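PDB 2JHN: 3-methyladenine dna-glycosylase from Archaeoglobus fulgidus, which belongs to the helix-hairpin-helix (HhH-GPD) superfamily of DNA repair proteins, combining a mostly helical glycosylase domain with a TATA-box-binding-protein-like domain. Local coordinates for residues A[93-98]-A[249-254]; A[198-203]-A[229-234]; A[207-212]-A[222-227]. The protein carries 1 engineered substitution. All blocks are in the same frame, centred on the assembly; numbering follows the deposited sequence.

Interaction 1 of 3, residues A[93-98]-A[249-254]; sequences DGDEKL and RLYFNG
Tyr-251, at the C-terminal end of helix 241-251, meets Asp-95, the N-cap of helix 96-104, and so joins the end of one helix in this HhH-GPD protein to the start of another. The phenol OH comes up to both carboxylate oxygens, 3.0 Å from Asp-95 OD1, in weak hydrogen bonds that compete for a single proton. The carboxylate stands nearly upright to the ring, their planes 85° apart, with OD1 at the ring edge. Setting Asp-95 CG anti to the backbone N (chi1 175°) turns OD1 back over its own helix start, where Leu-98 N gives it an almost straight capping bond of 3.0 Å, arriving from above the carboxylate plane. OD2 also takes a salt bridge from Arg-269, which probably favours a charged carboxylate. Lys-97 lies over one face of the tyrosine ring, its CB 4.0 Å from the centroid in a CH-pi contact. Bent at chi2 (-46°), the lysine chain then passes along the Leu-250 carbonyl, with CE 3.2 Å from Leu-250 O. Leu-98 puts its CG 3.7 Å from Tyr-251 OH, and the buried Leu-250, which packs on helix 274-287, brings CD2 to 4.1 Å from Lys-97 CB.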
ATOM      1  N   ASP A  93      -3.875 -22.913   4.028  1.00 17.06           N
ATOM      2  CA  ASP A  93      -4.761 -24.056   4.269  1.00 19.41           C
ATOM      3  C   ASP A  93      -4.223 -24.936   5.397  1.00 19.42           C
ATOM      4  O   ASP A  93      -4.993 -25.606   6.111  1.00 19.78           O
ATOM      5  CB  ASP A  93      -4.882 -24.882   2.996  1.00 19.85           C
ATOM      6  CG  ASP A  93      -6.021 -24.443   2.114  1.00 23.68           C
ATOM      7  OD1 ASP A  93      -6.934 -23.724   2.576  1.00 27.55           O
ATOM      8  OD2 ASP A  93      -6.009 -24.834   0.930  1.00 28.52           O
ATOM      9  N   GLY A  94      -2.906 -24.882   5.568  1.00 18.90           N
ATOM     10  CA  GLY A  94      -2.184 -25.694   6.541  1.00 19.09           C
ATOM     11  C   GLY A  94      -2.231 -25.173   7.956  1.00 18.46           C
ATOM     12  O   GLY A  94      -1.584 -25.736   8.853  1.00 19.59           O
ATOM     13  N   ASP A  95      -2.989 -24.094   8.187  1.00 17.91           N
ATOM     14  CA  ASP A  95      -3.086 -23.508   9.510  1.00 17.14           C
ATOM     15  C   ASP A  95      -4.556 -23.132   9.722  1.00 17.63           C
ATOM     16  O   ASP A  95      -5.141 -22.432   8.883  1.00 17.20           O
ATOM     17  CB  ASP A  95      -2.116 -22.295   9.618  1.00 18.32           C
ATOM     18  CG  ASP A  95      -2.237 -21.530  10.924  1.00 18.72           C
ATOM     19  OD1 ASP A  95      -3.348 -21.054  11.280  1.00 18.59           O
ATOM     20  OD2 ASP A  95      -1.198 -21.344  11.599  1.00 21.19           O
ATOM     21  N   GLU A  96      -5.162 -23.603  10.821  1.00 16.94           N
ATOM     22  CA  GLU A  96      -6.608 -23.445  11.018  1.00 16.94           C
ATOM     23  C   GLU A  96      -7.055 -21.969  10.923  1.00 16.11           C
ATOM     24  O   GLU A  96      -8.043 -21.659  10.254  1.00 15.05           O
ATOM     25  CB  GLU A  96      -7.067 -24.010  12.366  1.00 16.93           C
ATOM     26  CG  GLU A  96      -8.596 -24.068  12.453  1.00 18.33           C
ATOM     27  CD  GLU A  96      -9.137 -24.681  13.737  1.00 19.00           C
ATOM     28  OE1 GLU A  96      -8.347 -25.237  14.524  1.00 18.56           O
ATOM     29  OE2 GLU A  96     -10.374 -24.588  13.943  1.00 20.33           O
ATOM     30  N   LYS A  97      -6.319 -21.098  11.616  1.00 15.73           N
ATOM     31  CA  LYS A  97      -6.584 -19.652  11.632  1.00 16.25           C
ATOM     32  C   LYS A  97      -6.285 -18.963  10.285  1.00 15.38           C
ATOM     33  O   LYS A  97      -7.083 -18.128   9.833  1.00 15.08           O
ATOM     34  CB  LYS A  97      -5.863 -19.001  12.825  1.00 18.36           C
ATOM     35  CG  LYS A  97      -6.410 -19.464  14.208  1.00 19.92           C
ATOM     36  CD  LYS A  97      -7.955 -19.450  14.225  1.00 24.43           C
ATOM     37  CE  LYS A  97      -8.579 -19.842  15.567  1.00 27.17           C
ATOM     38  NZ  LYS A  97      -8.134 -21.164  16.073  1.00 29.73           N
ATOM     39  N   LEU A  98      -5.168 -19.296   9.625  1.00 13.92           N
ATOM     40  CA  LEU A  98      -4.936 -18.778   8.266  1.00 13.90           C
ATOM     41  C   LEU A  98      -6.009 -19.208   7.276  1.00 14.62           C
ATOM     42  O   LEU A  98      -6.416 -18.415   6.411  1.00 12.67           O
ATOM     43  CB  LEU A  98      -3.552 -19.128   7.725  1.00 13.53           C
ATOM     44  CG  LEU A  98      -2.399 -18.551   8.552  1.00 14.51           C
ATOM     45  CD1 LEU A  98      -1.013 -18.987   7.975  1.00 14.94           C
ATOM     46  CD2 LEU A  98      -2.513 -17.025   8.685  1.00 14.07           C
ATOM     47  N   ARG A 249      -6.666 -11.616  18.333  1.00 26.31           N
ATOM     48  CA  ARG A 249      -8.025 -12.113  18.068  1.00 27.68           C
ATOM     49  C   ARG A 249      -8.031 -13.490  17.397  1.00 28.21           C
ATOM     50  O   ARG A 249      -8.846 -14.357  17.744  1.00 28.51           O
ATOM     51  CB  ARG A 249      -8.823 -11.094  17.245  1.00 27.62           C
ATOM     52  CG  ARG A 249     -10.322 -11.308  17.290  0.50 29.41           C
ATOM     53  CD  ARG A 249     -11.092  -9.998  17.275  0.50 30.97           C
ATOM     54  NE  ARG A 249     -12.510 -10.233  17.544  0.50 32.99           N
ATOM     55  CZ  ARG A 249     -13.404 -10.544  16.609  0.50 33.50           C
ATOM     56  NH1 ARG A 249     -13.031 -10.643  15.342  0.50 33.32           N
ATOM     57  NH2 ARG A 249     -14.670 -10.751  16.937  0.50 33.80           N
ATOM     58  N   LEU A 250      -7.100 -13.702  16.469  1.00 28.13           N
ATOM     59  CA  LEU A 250      -6.967 -14.972  15.779  1.00 28.64           C
ATOM     60  C   LEU A 250      -6.441 -16.114  16.632  1.00 29.39           C
ATOM     61  O   LEU A 250      -6.962 -17.229  16.557  1.00 30.05           O
ATOM     62  CB  LEU A 250      -6.056 -14.823  14.556  1.00 28.67           C
ATOM     63  CG  LEU A 250      -6.699 -14.347  13.265  1.00 28.58           C
ATOM     64  CD1 LEU A 250      -5.604 -14.163  12.233  1.00 28.41           C
ATOM     65  CD2 LEU A 250      -7.749 -15.346  12.768  1.00 29.53           C
ATOM     66  N   TYR A 251      -5.404 -15.843  17.425  1.00 28.82           N
ATOM     67  CA  TYR A 251      -4.632 -16.901  18.057  1.00 29.29           C
ATOM     68  C   TYR A 251      -4.686 -16.927  19.578  1.00 30.13           C
ATOM     69  O   TYR A 251      -4.228 -17.899  20.201  1.00 31.25           O
ATOM     70  CB  TYR A 251      -3.163 -16.808  17.618  1.00 27.36           C
ATOM     71  CG  TYR A 251      -2.903 -17.249  16.189  1.00 25.94           C
ATOM     72  CD1 TYR A 251      -2.830 -18.607  15.848  1.00 25.46           C
ATOM     73  CD2 TYR A 251      -2.704 -16.306  15.182  1.00 23.57           C
ATOM     74  CE1 TYR A 251      -2.580 -19.015  14.530  1.00 23.84           C
ATOM     75  CE2 TYR A 251      -2.450 -16.698  13.864  1.00 23.04           C
ATOM     76  CZ  TYR A 251      -2.392 -18.045  13.534  1.00 23.05           C
ATOM     77  OH  TYR A 251      -2.140 -18.441  12.239  1.00 21.89           O
ATOM     78  N   PHE A 252      -5.162 -15.843  20.176  1.00 30.89           N
ATOM     79  CA  PHE A 252      -5.080 -15.672  21.624  1.00 32.15           C
ATOM     80  C   PHE A 252      -6.440 -15.302  22.192  1.00 32.74           C
ATOM     81  O   PHE A 252      -6.530 -14.688  23.257  1.00 33.07           O
ATOM     82  CB  PHE A 252      -4.016 -14.621  22.006  1.00 31.73           C
ATOM     83  CG  PHE A 252      -2.602 -15.039  21.680  1.00 32.36           C
ATOM     84  CD1 PHE A 252      -1.815 -15.683  22.629  1.00 33.17           C
ATOM     85  CD2 PHE A 252      -2.057 -14.791  20.411  1.00 31.55           C
ATOM     86  CE1 PHE A 252      -0.511 -16.075  22.335  1.00 32.75           C
ATOM     87  CE2 PHE A 252      -0.754 -15.174  20.103  1.00 32.05           C
ATOM     88  CZ  PHE A 252       0.026 -15.821  21.066  1.00 33.12           C
ATOM     89  N   ASN A 253      -7.486 -15.666  21.455  1.00 33.81           N
ATOM     90  CA  ASN A 253      -8.882 -15.403  21.833  1.00 35.11           C
ATOM     91  C   ASN A 253      -9.161 -13.970  22.314  1.00 35.62           C
ATOM     92  O   ASN A 253      -9.904 -13.756  23.280  1.00 36.58           O
ATOM     93  CB  ASN A 253      -9.351 -16.436  22.875  0.50 35.07           C
ATOM     94  CG  ASN A 253     -10.848 -16.684  22.819  0.50 35.53           C
ATOM     95  OD1 ASN A 253     -11.384 -17.091  21.788  0.50 35.17           O
ATOM     96  ND2 ASN A 253     -11.527 -16.445  23.935  0.50 35.73           N
ATOM     97  N   GLY A 254      -8.545 -12.991  21.654  1.00 35.35           N
ATOM     98  CA  GLY A 254      -8.813 -11.595  21.940  1.00 34.79           C
ATOM     99  C   GLY A 254      -8.026 -10.998  23.091  1.00 34.57           C
ATOM    100  O   GLY A 254      -8.152  -9.815  23.366  1.00 34.43           O
TER

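Interaction 2 of 3, residues A[198-203]-A[229-234]; sequences EELKEW and IALGKN. Engineered in segment 229-234: Ile-229 (natural residue Met).
Ala-230 and Leu-231, at the C-terminal end of helix 220-229, bring segment 229-234, which begins at the engineered Ile-229, against the 3-10 segment 198-202. Ala-230 is only grazed: its carbonyl O is 4.2 Å from Lys-201 CE. Leu-231 carries the apolar part and divides its two methyls between neighbouring residues, CD1 resting 3.9 Å from Leu-200 CG while CD2 sits 3.9 Å from Lys-201 CG. At Gly-232 the chain turns with a positive phi of 70°, and Lys-233 N then reaches back to the Leu-227 carbonyl. The side chain of Lys-233 points to the other segment and bends at chi2 (-61°), which carries NZ to Lys-201 O in a 2.9 Å hydrogen bond, the donor tilted 20° from the carbonyl plane. Its CE lies 3.3 Å from Trp-203 O, beside the end of the 3-10 turn. Val-118 of helix 118-127 touches Leu-200, Lys-201 and Leu-231, and Leu-200 also packs on helix 205-213, so the contact sits against these two helices, while a salt bridge from the amine of Lys-201 to Glu-78 ties it to helix 69-80 in the TBP-like part.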
ATOM      1  N   GLU A 198      14.051   5.582  -5.493  1.00 17.49           N
ATOM      2  CA  GLU A 198      13.370   4.377  -5.980  1.00 17.85           C
ATOM      3  C   GLU A 198      14.271   3.130  -5.868  1.00 17.71           C
ATOM      4  O   GLU A 198      13.785   2.009  -5.774  1.00 17.39           O
ATOM      5  CB  GLU A 198      12.863   4.566  -7.416  1.00 18.98           C
ATOM      6  CG  GLU A 198      11.867   3.478  -7.886  1.00 21.13           C
ATOM      7  CD  GLU A 198      10.520   3.467  -7.124  1.00 22.73           C
ATOM      8  OE1 GLU A 198      10.168   4.476  -6.454  1.00 19.09           O
ATOM      9  OE2 GLU A 198       9.819   2.419  -7.233  1.00 22.32           O
ATOM     10  N   GLU A 199      15.593   3.330  -5.869  1.00 17.54           N
ATOM     11  CA  GLU A 199      16.516   2.188  -5.730  1.00 17.20           C
ATOM     12  C   GLU A 199      16.413   1.442  -4.395  1.00 17.48           C
ATOM     13  O   GLU A 199      16.855   0.295  -4.281  1.00 17.55           O
ATOM     14  CB  GLU A 199      17.977   2.607  -5.996  1.00 16.78           C
ATOM     15  CG  GLU A 199      18.198   3.139  -7.411  1.00 16.73           C
ATOM     16  CD  GLU A 199      19.621   3.663  -7.640  1.00 16.27           C
ATOM     17  OE1 GLU A 199      20.416   3.685  -6.680  1.00 15.98           O
ATOM     18  OE2 GLU A 199      19.915   4.098  -8.774  1.00 16.71           O
ATOM     19  N   LEU A 200      15.803   2.084  -3.389  1.00 17.69           N
ATOM     20  CA  LEU A 200      15.673   1.479  -2.059  1.00 18.27           C
ATOM     21  C   LEU A 200      14.948   0.139  -2.128  1.00 19.03           C
ATOM     22  O   LEU A 200      15.211  -0.748  -1.319  1.00 18.53           O
ATOM     23  CB  LEU A 200      14.951   2.445  -1.097  1.00 17.39           C
ATOM     24  CG  LEU A 200      15.066   2.171   0.405  1.00 17.21           C
ATOM     25  CD1 LEU A 200      16.521   2.288   0.904  1.00 16.29           C
ATOM     26  CD2 LEU A 200      14.127   3.121   1.183  1.00 17.38           C
ATOM     27  N   LYS A 201      14.040   0.006  -3.095  1.00 20.23           N
ATOM     28  CA  LYS A 201      13.338  -1.260  -3.340  1.00 22.56           C
ATOM     29  C   LYS A 201      14.243  -2.462  -3.543  1.00 23.21           C
ATOM     30  O   LYS A 201      13.872  -3.578  -3.219  1.00 24.57           O
ATOM     31  CB  LYS A 201      12.452  -1.151  -4.573  1.00 23.37           C
ATOM     32  CG  LYS A 201      11.110  -0.628  -4.278  1.00 26.74           C
ATOM     33  CD  LYS A 201      10.247  -0.686  -5.502  1.00 30.62           C
ATOM     34  CE  LYS A 201       9.297  -1.836  -5.411  1.00 33.09           C
ATOM     35  NZ  LYS A 201       8.502  -1.866  -6.660  1.00 35.79           N
ATOM     36  N   GLU A 202      15.414  -2.233  -4.125  1.00 23.12           N
ATOM     37  CA  GLU A 202      16.335  -3.311  -4.486  1.00 23.01           C
ATOM     38  C   GLU A 202      17.423  -3.543  -3.450  1.00 22.86           C
ATOM     39  O   GLU A 202      18.279  -4.418  -3.648  1.00 22.39           O
ATOM     40  CB  GLU A 202      17.025  -2.966  -5.797  1.00 23.69           C
ATOM     41  CG  GLU A 202      16.203  -2.193  -6.779  0.50 24.00           C
ATOM     42  CD  GLU A 202      15.565  -3.090  -7.805  0.50 26.12           C
ATOM     43  OE1 GLU A 202      16.164  -3.255  -8.890  0.50 24.34           O
ATOM     44  OE2 GLU A 202      14.480  -3.641  -7.518  0.50 24.94           O
ATOM     45  N   TRP A 203      17.425  -2.736  -2.378  1.00 21.33           N
ATOM     46  CA  TRP A 203      18.364  -2.913  -1.269  1.00 21.15           C
ATOM     47  C   TRP A 203      17.948  -4.102  -0.428  1.00 21.02           C
ATOM     48  O   TRP A 203      16.788  -4.514  -0.443  1.00 21.20           O
ATOM     49  CB  TRP A 203      18.396  -1.689  -0.349  1.00 20.76           C
ATOM     50  CG  TRP A 203      19.123  -0.454  -0.827  1.00 20.88           C
ATOM     51  CD1 TRP A 203      19.296  -0.030  -2.112  1.00 20.84           C
ATOM     52  CD2 TRP A 203      19.731   0.533   0.006  1.00 19.24           C
ATOM     53  NE1 TRP A 203      19.994   1.163  -2.129  1.00 21.85           N
ATOM     54  CE2 TRP A 203      20.271   1.527  -0.840  1.00 22.75           C
ATOM     55  CE3 TRP A 203      19.873   0.677   1.394  1.00 20.44           C
ATOM     56  CZ2 TRP A 203      20.940   2.657  -0.340  1.00 22.16           C
ATOM     57  CZ3 TRP A 203      20.557   1.785   1.886  1.00 20.27           C
ATOM     58  CH2 TRP A 203      21.063   2.770   1.020  1.00 21.96           C
ATOM     59  N   ILE A 229       4.974  -2.724   3.199  1.00 10.42           N
ATOM     60  CA  ILE A 229       3.879  -2.180   2.375  1.00 12.06           C
ATOM     61  C   ILE A 229       4.312  -1.349   1.168  1.00 11.62           C
ATOM     62  O   ILE A 229       3.517  -1.202   0.223  1.00 13.45           O
ATOM     63  CB  ILE A 229       2.745  -1.464   3.211  1.00 12.24           C
ATOM     64  CG1 ILE A 229       3.128  -0.032   3.602  1.00 13.19           C
ATOM     65  CG2 ILE A 229       2.319  -2.326   4.433  1.00 14.02           C
ATOM     66  CD1 ILE A 229       1.957   0.819   4.239  1.00 14.02           C
ATOM     67  N   ALA A 230       5.538  -0.819   1.189  1.00 11.35           N
ATOM     68  CA  ALA A 230       6.083  -0.004   0.092  1.00 11.32           C
ATOM     69  C   ALA A 230       7.205  -0.696  -0.695  1.00 11.58           C
ATOM     70  O   ALA A 230       7.271  -0.559  -1.931  1.00 12.70           O
ATOM     71  CB  ALA A 230       6.554   1.371   0.605  1.00 11.45           C
ATOM     72  N   LEU A 231       8.056  -1.444   0.001  1.00 10.58           N
ATOM     73  CA  LEU A 231       9.247  -2.050  -0.567  1.00 11.17           C
ATOM     74  C   LEU A 231       9.041  -3.500  -0.982  1.00 11.13           C
ATOM     75  O   LEU A 231       9.888  -4.070  -1.668  1.00 11.96           O
ATOM     76  CB  LEU A 231      10.456  -1.921   0.395  1.00 11.49           C
ATOM     77  CG  LEU A 231      10.903  -0.497   0.717  1.00 13.17           C
ATOM     78  CD1 LEU A 231      12.299  -0.444   1.296  1.00 15.33           C
ATOM     79  CD2 LEU A 231      10.802   0.406  -0.538  1.00 13.05           C
ATOM     80  N   GLY A 232       7.926  -4.092  -0.569  1.00 11.23           N
ATOM     81  CA  GLY A 232       7.631  -5.502  -0.894  1.00 10.90           C
ATOM     82  C   GLY A 232       8.507  -6.563  -0.206  1.00 11.66           C
ATOM     83  O   GLY A 232       8.594  -7.712  -0.679  1.00 11.22           O
ATOM     84  N   LYS A 233       9.128  -6.201   0.917  1.00 10.80           N
ATOM     85  CA  LYS A 233       9.993  -7.127   1.673  1.00 12.22           C
ATOM     86  C   LYS A 233       9.245  -7.848   2.769  1.00 12.77           C
ATOM     87  O   LYS A 233       8.304  -7.306   3.365  1.00 12.84           O
ATOM     88  CB  LYS A 233      11.201  -6.416   2.289  1.00 12.46           C
ATOM     89  CG  LYS A 233      12.046  -5.571   1.321  1.00 15.05           C
ATOM     90  CD  LYS A 233      12.664  -6.360   0.195  1.00 20.78           C
ATOM     91  CE  LYS A 233      13.685  -5.515  -0.534  1.00 25.96           C
ATOM     92  NZ  LYS A 233      14.041  -6.110  -1.830  1.00 28.80           N
ATOM     93  N   ASN A 234       9.689  -9.067   3.053  1.00 13.31           N
ATOM     94  CA  ASN A 234       9.044  -9.894   4.053  1.00 15.01           C
ATOM     95  C   ASN A 234       9.505  -9.525   5.471  1.00 15.93           C
ATOM     96  O   ASN A 234      10.192 -10.304   6.159  1.00 16.07           O
ATOM     97  CB  ASN A 234       9.283 -11.369   3.748  1.00 14.90           C
ATOM     98  CG  ASN A 234       8.370 -12.282   4.551  1.00 17.25           C
ATOM     99  OD1 ASN A 234       7.227 -11.922   4.837  1.00 19.93           O
ATOM    100  ND2 ASN A 234       8.873 -13.452   4.926  1.00 16.87           N
TER

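Interaction 3 of 3, residues A[207-212]-A[222-227]; sequences EAYEYL and TAELVL
Tyr-209 and Leu-212 on helix 205-213 pack against Ala-223 and Leu-227 on helix 220-229, the two arms of the helix-hairpin-helix motif. The segment axes approach to 9.4 Å with their directions 133° apart, and the turn between the arms holds a sodium ion through Thr-213, Phe-215 and Ile-218. Tyr-209 swings its ring across to the second helix by placing CG anti to the backbone N (chi1 -177°). Its CE1 corner then sits 3.8 Å from Ala-223 CB and 4.0 Å from Glu-224 CG, both approaching obliquely, while Leu-227 CD1 comes in at the ring edge. Only the aliphatic part of Glu-224 serves this contact; its carboxylate is held by salt bridges to Arg-220 and Arg-263. Leu-212 lies near the turn: its CB meets Ala-223 CB at 3.9 Å, the small alanine allowing the backbones to come close, and its CD1 reaches past to Val-226. Ile-122 of helix 118-127 backs both Leu-212 and Val-226. Leu-227 closes the far end like a fork, CD1 lying 4.0 Å from Tyr-209 CB and CD2 3.8 Å from Ala-208 CB.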
ATOM      1  N   GLU A 207      19.968  -3.333   5.355  1.00 18.82           N
ATOM      2  CA  GLU A 207      20.494  -2.061   4.826  1.00 17.79           C
ATOM      3  C   GLU A 207      19.381  -0.994   4.674  1.00 16.32           C
ATOM      4  O   GLU A 207      19.572   0.191   4.997  1.00 14.99           O
ATOM      5  CB  GLU A 207      21.146  -2.296   3.449  1.00 19.36           C
ATOM      6  CG  GLU A 207      22.404  -3.233   3.422  1.00 22.87           C
ATOM      7  CD  GLU A 207      22.095  -4.744   3.445  1.00 29.09           C
ATOM      8  OE1 GLU A 207      20.912  -5.168   3.473  1.00 30.54           O
ATOM      9  OE2 GLU A 207      23.071  -5.530   3.456  1.00 33.87           O
ATOM     10  N   ALA A 208      18.242  -1.419   4.135  1.00 14.53           N
ATOM     11  CA  ALA A 208      17.088  -0.521   3.979  1.00 13.01           C
ATOM     12  C   ALA A 208      16.557  -0.092   5.354  1.00 12.57           C
ATOM     13  O   ALA A 208      16.253   1.079   5.542  1.00 12.28           O
ATOM     14  CB  ALA A 208      16.014  -1.176   3.123  1.00 13.29           C
ATOM     15  N   TYR A 209      16.487  -1.025   6.311  1.00 12.05           N
ATOM     16  CA  TYR A 209      16.067  -0.701   7.687  1.00 13.21           C
ATOM     17  C   TYR A 209      16.973   0.360   8.324  1.00 13.09           C
ATOM     18  O   TYR A 209      16.498   1.313   8.935  1.00 12.47           O
ATOM     19  CB  TYR A 209      16.038  -1.968   8.580  1.00 13.25           C
ATOM     20  CG  TYR A 209      15.539  -1.666   9.973  1.00 14.06           C
ATOM     21  CD1 TYR A 209      14.171  -1.641  10.255  1.00 13.63           C
ATOM     22  CD2 TYR A 209      16.437  -1.362  11.024  1.00 13.68           C
ATOM     23  CE1 TYR A 209      13.695  -1.339  11.567  1.00 11.04           C
ATOM     24  CE2 TYR A 209      15.962  -1.066  12.319  1.00 15.10           C
ATOM     25  CZ  TYR A 209      14.595  -1.052  12.582  1.00 12.29           C
ATOM     26  OH  TYR A 209      14.133  -0.749  13.866  1.00 13.05           O
ATOM     27  N   GLU A 210      18.282   0.204   8.172  0.50 14.05           N
ATOM     28  CA  GLU A 210      19.215   1.161   8.774  0.50 14.31           C
ATOM     29  C   GLU A 210      19.167   2.519   8.076  0.50 13.93           C
ATOM     30  O   GLU A 210      19.346   3.547   8.714  0.50 14.36           O
ATOM     31  CB  GLU A 210      20.642   0.602   8.795  0.50 14.70           C
ATOM     32  CG  GLU A 210      20.842  -0.526   9.791  0.50 17.27           C
ATOM     33  CD  GLU A 210      20.658  -0.084  11.245  0.50 20.17           C
ATOM     34  OE1 GLU A 210      21.151   1.010  11.605  0.50 22.47           O
ATOM     35  OE2 GLU A 210      20.040  -0.839  12.029  0.50 21.09           O
ATOM     36  N   TYR A 211      18.897   2.529   6.774  1.00 14.01           N
ATOM     37  CA  TYR A 211      18.719   3.788   6.068  1.00 14.03           C
ATOM     38  C   TYR A 211      17.467   4.522   6.563  1.00 13.14           C
ATOM     39  O   TYR A 211      17.532   5.708   6.942  1.00 12.74           O
ATOM     40  CB  TYR A 211      18.683   3.570   4.566  1.00 14.36           C
ATOM     41  CG  TYR A 211      18.339   4.809   3.764  1.00 15.21           C
ATOM     42  CD1 TYR A 211      19.291   5.804   3.538  1.00 14.60           C
ATOM     43  CD2 TYR A 211      17.053   4.978   3.231  1.00 16.65           C
ATOM     44  CE1 TYR A 211      18.967   6.965   2.790  1.00 14.80           C
ATOM     45  CE2 TYR A 211      16.709   6.102   2.492  1.00 15.92           C
ATOM     46  CZ  TYR A 211      17.681   7.100   2.276  1.00 17.67           C
ATOM     47  OH  TYR A 211      17.355   8.198   1.521  1.00 16.33           O
ATOM     48  N   LEU A 212      16.340   3.812   6.601  1.00 11.79           N
ATOM     49  CA  LEU A 212      15.084   4.455   7.020  1.00 11.57           C
ATOM     50  C   LEU A 212      15.198   5.000   8.446  1.00 12.35           C
ATOM     51  O   LEU A 212      14.881   6.150   8.691  1.00 12.61           O
ATOM     52  CB  LEU A 212      13.890   3.494   6.874  1.00 11.50           C
ATOM     53  CG  LEU A 212      13.605   3.180   5.397  1.00  9.89           C
ATOM     54  CD1 LEU A 212      12.756   1.915   5.305  1.00 10.29           C
ATOM     55  CD2 LEU A 212      12.899   4.383   4.768  1.00 11.53           C
ATOM     56  N   THR A 222       7.558   2.569  11.710  1.00 11.10           N
ATOM     57  CA  THR A 222       7.520   3.212  10.391  1.00 11.19           C
ATOM     58  C   THR A 222       8.449   2.504   9.396  1.00 10.46           C
ATOM     59  O   THR A 222       8.081   2.309   8.230  1.00  9.85           O
ATOM     60  CB  THR A 222       7.905   4.680  10.516  1.00 12.39           C
ATOM     61  OG1 THR A 222       6.919   5.323  11.344  1.00 14.47           O
ATOM     62  CG2 THR A 222       7.988   5.351   9.109  1.00 11.94           C
ATOM     63  N   ALA A 223       9.636   2.109   9.848  1.00  9.08           N
ATOM     64  CA  ALA A 223      10.613   1.501   8.929  1.00  9.90           C
ATOM     65  C   ALA A 223      10.089   0.114   8.468  1.00  9.91           C
ATOM     66  O   ALA A 223      10.112  -0.218   7.255  1.00  9.91           O
ATOM     67  CB  ALA A 223      12.025   1.415   9.588  1.00 10.20           C
ATOM     68  N   GLU A 224       9.599  -0.676   9.422  1.00  9.65           N
ATOM     69  CA  GLU A 224       9.055  -2.014   9.089  1.00 10.59           C
ATOM     70  C   GLU A 224       7.787  -1.939   8.246  1.00  9.59           C
ATOM     71  O   GLU A 224       7.606  -2.771   7.335  1.00 10.32           O
ATOM     72  CB  GLU A 224       8.852  -2.886  10.330  1.00  9.90           C
ATOM     73  CG  GLU A 224      10.185  -3.184  11.047  1.00 11.06           C
ATOM     74  CD  GLU A 224      10.039  -4.093  12.243  1.00 13.73           C
ATOM     75  OE1 GLU A 224       8.894  -4.249  12.755  1.00 14.37           O
ATOM     76  OE2 GLU A 224      11.094  -4.670  12.643  1.00 14.26           O
ATOM     77  N   LEU A 225       6.929  -0.971   8.530  1.00 10.48           N
ATOM     78  CA  LEU A 225       5.734  -0.743   7.684  1.00 10.82           C
ATOM     79  C   LEU A 225       6.164  -0.392   6.238  1.00 10.25           C
ATOM     80  O   LEU A 225       5.681  -0.988   5.273  1.00 10.21           O
ATOM     81  CB  LEU A 225       4.854   0.361   8.283  1.00 10.93           C
ATOM     82  CG  LEU A 225       3.452   0.568   7.739  1.00 12.11           C
ATOM     83  CD1 LEU A 225       2.634  -0.709   8.042  1.00 13.97           C
ATOM     84  CD2 LEU A 225       2.856   1.804   8.464  1.00 13.18           C
ATOM     85  N   VAL A 226       7.114   0.526   6.094  1.00  9.88           N
ATOM     86  CA  VAL A 226       7.636   0.879   4.739  1.00  9.23           C
ATOM     87  C   VAL A 226       8.187  -0.352   4.042  1.00  9.22           C
ATOM     88  O   VAL A 226       7.844  -0.620   2.887  1.00  7.92           O
ATOM     89  CB  VAL A 226       8.694   1.989   4.806  1.00  8.79           C
ATOM     90  CG1 VAL A 226       9.487   2.101   3.462  1.00  9.64           C
ATOM     91  CG2 VAL A 226       8.020   3.334   5.173  1.00  9.74           C
ATOM     92  N   LEU A 227       9.040  -1.104   4.744  1.00  8.97           N
ATOM     93  CA  LEU A 227       9.668  -2.278   4.185  1.00 10.50           C
ATOM     94  C   LEU A 227       8.630  -3.255   3.592  1.00 10.11           C
ATOM     95  O   LEU A 227       8.806  -3.756   2.493  1.00 10.65           O
ATOM     96  CB  LEU A 227      10.526  -2.988   5.243  1.00  9.05           C
ATOM     97  CG  LEU A 227      11.948  -2.360   5.328  1.00 12.40           C
ATOM     98  CD1 LEU A 227      12.602  -2.683   6.649  1.00 14.33           C
ATOM     99  CD2 LEU A 227      12.791  -2.920   4.188  1.00 15.74           C
TER

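Interactions 2 and 3 are neighbours, with centres about 9 Å apart, and share the run of chain through helix 220-229 and its exit: Leu-231 N probably bonds the Val-226 carbonyl, and Leu-200 and Trp-203 pack on Tyr-211. Interaction 3 is buried and wholly apolar between its helices. Interaction 2, partly buried, adds a lysine-to-carbonyl bond to its leucine packing. Interaction 1 stands apart, its centre about 28 Å from each of the others, and joins two helix ends, partly buried, at the outer part of the fold, relying on a shared carboxylate and a ring face. All three bring together pieces of the helical part of the protein.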